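Side-chain contacts in alkylhalidase CmlS (Streptomyces venezuelae, PDB 3I3L), which is a flavin-dependent halogenase of chloramphenicol biosynthesis that carries a covalently attached FAD: residues A[177-182]-A[340-345]; A[380-385]-A[401-406]. All coordinates share one frame; numbering follows the deposited sequence.

Interaction 1. Residues A[177-182]-A[340-345]; sequences SDFVID and AAIDRI
Ile342 sits over one face of the Phe179 ring, its CG2 methyl 4.1 Å from the ring centroid and 26° off the normal, a CH-pi contact. The methyl is displaced toward one flank of the ring and comes within 3.7 Å of Phe179 CD2. Phe179 and Ile342 run past one another in opposite directions. CG2 of the isoleucine rests on the ring, while CD1, at the end of the longer branch, reaches Ile181 CG1 at 3.8 Å. With CG1 of Ile342 anti to its carbonyl carbon (chi1 -75°), the longer branch extends toward this second partner. One turn further along the helix, Ile345 approaches the ring at its edge, near the ring plane, where CG2 lies 4.0 Å from Phe179 CZ.

Strand 179-182 and the 340-345 part of helix 327-347 are nearly antiparallel, at 168°, with their axes 10.6 Å apart. Phe311 of the neighbouring strand 310-312 also touches Ile342. The arrangement is a helix packed on the parallel part of the sheet in the Rossmann-type FAD-binding domain. All four touching residues are buried and no hydrogen bond crosses between the segments, so their mutual attachment depends on hydrophobic burial and shape.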
loop_
_atom_site.group_PDB
_atom_site.type_symbol
_atom_site.label_atom_id
_atom_site.label_comp_id
_atom_site.label_asym_id
_atom_site.label_seq_id
_atom_site.Cartn_x
_atom_site.Cartn_y
_atom_site.Cartn_z
ATOM N N SER A 177 -25.613 -12.828 -11.052
ATOM C CA SER A 177 -24.937 -13.274 -9.836
ATOM C C SER A 177 -25.437 -12.476 -8.641
ATOM O O SER A 177 -26.144 -11.464 -8.810
ATOM C CB SER A 177 -23.413 -13.165 -10.034
ATOM O OG SER A 177 -23.016 -11.772 -10.142
ATOM N N ASP A 178 -25.147 -12.955 -7.432
ATOM C CA ASP A 178 -25.506 -12.273 -6.223
ATOM C C ASP A 178 -24.616 -11.022 -5.967
ATOM O O ASP A 178 -25.123 -9.970 -5.489
ATOM C CB ASP A 178 -25.346 -13.198 -5.035
ATOM C CG ASP A 178 -26.267 -14.417 -5.127
ATOM O OD1 ASP A 178 -27.454 -14.178 -5.387
ATOM O OD2 ASP A 178 -25.780 -15.565 -4.931
ATOM N N PHE A 179 -23.315 -11.177 -6.228
ATOM C CA PHE A 179 -22.374 -10.059 -6.076
ATOM C C PHE A 179 -21.482 -9.953 -7.275
ATOM O O PHE A 179 -21.348 -10.942 -8.070
ATOM C CB PHE A 179 -21.534 -10.172 -4.809
ATOM C CG PHE A 179 -22.308 -9.989 -3.566
ATOM C CD1 PHE A 179 -22.422 -8.748 -2.978
ATOM C CD2 PHE A 179 -22.886 -11.084 -2.927
ATOM C CE1 PHE A 179 -23.146 -8.563 -1.792
ATOM C CE2 PHE A 179 -23.645 -10.909 -1.721
ATOM C CZ PHE A 179 -23.748 -9.667 -1.149
ATOM N N VAL A 180 -20.917 -8.748 -7.462
ATOM C CA VAL A 180 -19.876 -8.551 -8.428
ATOM C C VAL A 180 -18.679 -7.864 -7.799
ATOM O O VAL A 180 -18.840 -6.969 -6.975
ATOM C CB VAL A 180 -20.373 -7.762 -9.674
ATOM C CG1 VAL A 180 -20.917 -6.372 -9.306
ATOM C CG2 VAL A 180 -19.223 -7.667 -10.723
ATOM N N ILE A 181 -17.475 -8.304 -8.157
ATOM C CA ILE A 181 -16.272 -7.577 -7.785
ATOM C C ILE A 181 -15.683 -6.989 -9.070
ATOM O O ILE A 181 -15.348 -7.748 -10.009
ATOM C CB ILE A 181 -15.201 -8.478 -7.113
ATOM C CG1 ILE A 181 -15.612 -8.829 -5.675
ATOM C CG2 ILE A 181 -13.790 -7.766 -7.143
ATOM C CD1 ILE A 181 -14.755 -9.900 -5.113
ATOM N N ASP A 182 -15.515 -5.672 -9.110
ATOM C CA ASP A 182 -14.717 -5.095 -10.227
ATOM C C ASP A 182 -13.230 -5.106 -9.859
ATOM O O ASP A 182 -12.785 -4.359 -8.994
ATOM C CB ASP A 182 -15.166 -3.689 -10.578
ATOM C CG ASP A 182 -14.482 -3.133 -11.836
ATOM O OD1 ASP A 182 -13.559 -3.802 -12.394
ATOM O OD2 ASP A 182 -14.853 -1.990 -12.240
ATOM N N ALA A 340 -13.961 -11.295 2.259
ATOM C CA ALA A 340 -14.436 -11.492 3.606
ATOM C C ALA A 340 -15.712 -10.713 3.789
ATOM O O ALA A 340 -16.616 -11.145 4.521
ATOM C CB ALA A 340 -13.360 -11.040 4.605
ATOM N N ALA A 341 -15.784 -9.530 3.170
ATOM C CA ALA A 341 -16.966 -8.674 3.292
ATOM C C ALA A 341 -18.189 -9.342 2.674
ATOM O O ALA A 341 -19.276 -9.314 3.258
ATOM C CB ALA A 341 -16.710 -7.294 2.579
ATOM N N ILE A 342 -17.996 -9.890 1.447
ATOM C CA ILE A 342 -19.099 -10.579 0.764
ATOM C C ILE A 342 -19.563 -11.808 1.624
ATOM O O ILE A 342 -20.754 -12.044 1.823
ATOM C CB ILE A 342 -18.668 -10.974 -0.629
ATOM C CG1 ILE A 342 -18.635 -9.722 -1.584
ATOM C CG2 ILE A 342 -19.707 -11.999 -1.245
ATOM C CD1 ILE A 342 -17.874 -10.031 -2.848
ATOM N N ASP A 343 -18.607 -12.546 2.168
ATOM C CA ASP A 343 -18.942 -13.667 3.048
ATOM C C ASP A 343 -19.758 -13.257 4.260
ATOM O O ASP A 343 -20.765 -13.884 4.605
ATOM C CB ASP A 343 -17.656 -14.398 3.500
ATOM C CG ASP A 343 -17.961 -15.609 4.372
ATOM O OD1 ASP A 343 -18.728 -16.500 3.932
ATOM O OD2 ASP A 343 -17.469 -15.656 5.501
ATOM N N ARG A 344 -19.340 -12.184 4.922
ATOM C CA ARG A 344 -20.061 -11.718 6.092
ATOM C C ARG A 344 -21.457 -11.272 5.776
ATOM O O ARG A 344 -22.381 -11.512 6.547
ATOM C CB ARG A 344 -19.279 -10.575 6.759
ATOM C CG ARG A 344 -19.823 -10.111 8.054
ATOM C CD ARG A 344 -19.427 -10.995 9.201
ATOM N NE ARG A 344 -20.168 -10.652 10.418
ATOM C CZ ARG A 344 -20.091 -11.313 11.580
ATOM N NH1 ARG A 344 -19.257 -12.321 11.740
ATOM N NH2 ARG A 344 -20.857 -10.930 12.597
ATOM N N ILE A 345 -21.642 -10.564 4.670
ATOM C CA ILE A 345 -22.970 -10.068 4.345
ATOM C C ILE A 345 -23.881 -11.245 3.969
ATOM O O ILE A 345 -25.056 -11.220 4.218
ATOM C CB ILE A 345 -22.936 -9.045 3.171
ATOM C CG1 ILE A 345 -22.199 -7.755 3.588
ATOM C CG2 ILE A 345 -24.389 -8.740 2.666
ATOM C CD1 ILE A 345 -21.758 -6.883 2.375
#

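Interaction 2. Residues A[380-385]-A[401-406]; sequences FASFTE and DDRLTR
Ser382 presents its hydroxyl to the end of Arg403, and OG accepts from both terminal nitrogens: NH1 and NH2 of Arg403 each lie 3.2 Å from Ser382 OG. The two N-H...O angles are equal at 149°, and the oxygen is in the guanidinium plane, so the arginine meets it end-on with a fork centred on one atom. The same hydroxyl is hydrogen-bonded to the carbonyl oxygen of Thr379, one turn back in helix 352-382. Since that carbonyl can only accept, the serine proton is directed to it and OG is left to receive the arginine.

Phe383 follows and reaches between two arginines. Its CE1 stands 3.5 Å above the guanidinium plane of Arg403, over the centre of the group, with the planes of ring and guanidinium 24° apart. Arg403 thus has the serine at its edge and the phenyl corner over one face. Around the tip of the same ring, CZ of Phe383 is 3.4 Å from CD of Arg406, which lies at the ring edge. Arg406 crosses the phenylalanine at about a right angle, and its chain turns about the CG-CD bond (chi3 -61°), leaving CG and CD against the ring while the charged end forms a salt bridge with Glu398. Trp409 also meets the Phe383 ring.

The contact joins the C-terminal end of helix 352-382 to the short helix 400-406. Its polar and aromatic parts act together: the forked bond and the ring over one face would both limit rotation of the Arg403 guanidinium, whose positive charge is probably stabilised in part by the hydroxyl dipole.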
loop_
_atom_site.group_PDB
_atom_site.type_symbol
_atom_site.label_atom_id
_atom_site.label_comp_id
_atom_site.label_asym_id
_atom_site.label_seq_id
_atom_site.Cartn_x
_atom_site.Cartn_y
_atom_site.Cartn_z
ATOM N N PHE A 380 10.547 16.771 0.442
ATOM C CA PHE A 380 11.968 16.661 0.826
ATOM C C PHE A 380 12.863 16.705 -0.365
ATOM O O PHE A 380 13.931 17.358 -0.327
ATOM C CB PHE A 380 12.284 15.358 1.598
ATOM C CG PHE A 380 11.559 15.254 2.890
ATOM C CD1 PHE A 380 11.258 16.412 3.623
ATOM C CD2 PHE A 380 11.163 14.015 3.391
ATOM C CE1 PHE A 380 10.559 16.325 4.828
ATOM C CE2 PHE A 380 10.485 13.922 4.616
ATOM C CZ PHE A 380 10.181 15.072 5.326
ATOM N N ALA A 381 12.469 16.020 -1.428
ATOM C CA ALA A 381 13.295 16.077 -2.645
ATOM C C ALA A 381 13.250 17.447 -3.323
ATOM O O ALA A 381 14.200 17.823 -4.016
ATOM C CB ALA A 381 12.906 15.024 -3.636
ATOM N N SER A 382 12.153 18.171 -3.124
ATOM C CA SER A 382 11.953 19.444 -3.805
ATOM C C SER A 382 12.953 20.528 -3.316
ATOM O O SER A 382 13.216 21.490 -4.042
ATOM C CB SER A 382 10.516 19.941 -3.685
ATOM O OG SER A 382 10.257 20.374 -2.353
ATOM N N PHE A 383 13.514 20.336 -2.124
ATOM C CA PHE A 383 14.516 21.257 -1.589
ATOM C C PHE A 383 15.824 21.217 -2.366
ATOM O O PHE A 383 16.555 22.214 -2.424
ATOM C CB PHE A 383 14.765 20.968 -0.110
ATOM C CG PHE A 383 13.582 21.318 0.756
ATOM C CD1 PHE A 383 13.034 22.603 0.705
ATOM C CD2 PHE A 383 13.015 20.381 1.598
ATOM C CE1 PHE A 383 11.928 22.953 1.498
ATOM C CE2 PHE A 383 11.884 20.727 2.379
ATOM C CZ PHE A 383 11.351 21.999 2.325
ATOM N N THR A 384 16.124 20.083 -3.000
ATOM C CA THR A 384 17.350 19.998 -3.751
ATOM C C THR A 384 17.134 19.719 -5.225
ATOM O O THR A 384 18.106 19.647 -5.982
ATOM C CB THR A 384 18.325 19.002 -3.171
ATOM O OG1 THR A 384 17.705 17.720 -3.125
ATOM C CG2 THR A 384 18.752 19.469 -1.734
ATOM N N GLU A 385 15.882 19.592 -5.646
ATOM C CA GLU A 385 15.636 19.458 -7.087
ATOM C C GLU A 385 15.121 20.804 -7.633
ATOM O O GLU A 385 14.590 21.597 -6.879
ATOM C CB GLU A 385 14.637 18.296 -7.384
ATOM C CG GLU A 385 15.205 16.902 -7.135
ATOM C CD GLU A 385 16.263 16.464 -8.151
ATOM O OE1 GLU A 385 16.481 17.142 -9.192
ATOM O OE2 GLU A 385 16.925 15.415 -7.914
ATOM N N ASP A 401 6.870 31.680 4.019
ATOM C CA ASP A 401 7.456 31.603 5.367
ATOM C C ASP A 401 7.401 30.198 6.004
ATOM O O ASP A 401 8.393 29.774 6.610
ATOM C CB ASP A 401 6.864 32.696 6.295
ATOM C CG ASP A 401 7.332 34.160 5.913
ATOM O OD1 ASP A 401 8.392 34.360 5.209
ATOM O OD2 ASP A 401 6.625 35.128 6.340
ATOM N N ASP A 402 6.277 29.481 5.843
ATOM C CA ASP A 402 6.147 28.051 6.238
ATOM C C ASP A 402 7.207 27.175 5.535
ATOM O O ASP A 402 7.728 26.204 6.102
ATOM C CB ASP A 402 4.745 27.495 5.896
ATOM C CG ASP A 402 3.624 27.974 6.872
ATOM O OD1 ASP A 402 3.879 28.929 7.622
ATOM O OD2 ASP A 402 2.488 27.378 6.883
ATOM N N ARG A 403 7.515 27.565 4.295
ATOM C CA ARG A 403 8.429 26.831 3.422
ATOM C C ARG A 403 9.897 27.044 3.720
ATOM O O ARG A 403 10.673 26.089 3.652
ATOM C CB ARG A 403 8.126 27.085 1.918
ATOM C CG ARG A 403 9.228 26.574 0.990
ATOM C CD ARG A 403 8.690 25.612 -0.047
ATOM N NE ARG A 403 9.756 25.142 -0.920
ATOM C CZ ARG A 403 9.928 23.859 -1.270
ATOM N NH1 ARG A 403 9.090 22.931 -0.792
ATOM N NH2 ARG A 403 10.943 23.504 -2.087
ATOM N N LEU A 404 10.283 28.290 4.009
ATOM C CA LEU A 404 11.644 28.600 4.513
ATOM C C LEU A 404 11.871 27.982 5.915
ATOM O O LEU A 404 12.862 27.271 6.134
ATOM C CB LEU A 404 11.902 30.116 4.455
ATOM C CG LEU A 404 12.062 30.682 3.002
ATOM C CD1 LEU A 404 11.399 29.800 1.818
ATOM C CD2 LEU A 404 11.627 32.160 2.880
ATOM N N THR A 405 10.923 28.185 6.840
ATOM C CA THR A 405 10.904 27.392 8.091
ATOM C C THR A 405 11.122 25.917 7.742
ATOM O O THR A 405 12.010 25.280 8.327
ATOM C CB THR A 405 9.574 27.521 8.915
ATOM O OG1 THR A 405 9.269 28.907 9.177
ATOM C CG2 THR A 405 9.655 26.737 10.249
ATOM N N ARG A 406 10.353 25.380 6.775
ATOM C CA ARG A 406 10.526 23.943 6.396
ATOM C C ARG A 406 11.956 23.480 5.960
ATOM O O ARG A 406 12.299 22.319 6.176
ATOM C CB ARG A 406 9.413 23.387 5.483
ATOM C CG ARG A 406 9.445 21.847 5.379
ATOM C CD ARG A 406 8.588 21.352 4.199
ATOM N NE ARG A 406 7.193 21.747 4.380
ATOM C CZ ARG A 406 6.335 21.153 5.207
ATOM N NH1 ARG A 406 6.693 20.106 5.920
ATOM N NH2 ARG A 406 5.101 21.617 5.319
#

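In the fold
Interactions 1 and 2 lie on opposite sides of the chain's centre, with their own centres 46 Å apart and their nearest atoms about 33 Å apart. Helix 352-382 relates them: near its start Val355 and His356 touch Ile345 of interaction 1, and its far end supplies Ser382 to interaction 2. Interaction 1 is buried in the FAD-binding domain, near the cofactor but not touching it, the side chain of Ile181 lying about 9 Å from the bound FAD and about 6 Å from that of Ala34, an FAD-binding residue. The contact between 380-385 and 401-406 lies away from the FAD-binding residues. One contact is wholly apolar and buried, the other partly exposed and built around arginines.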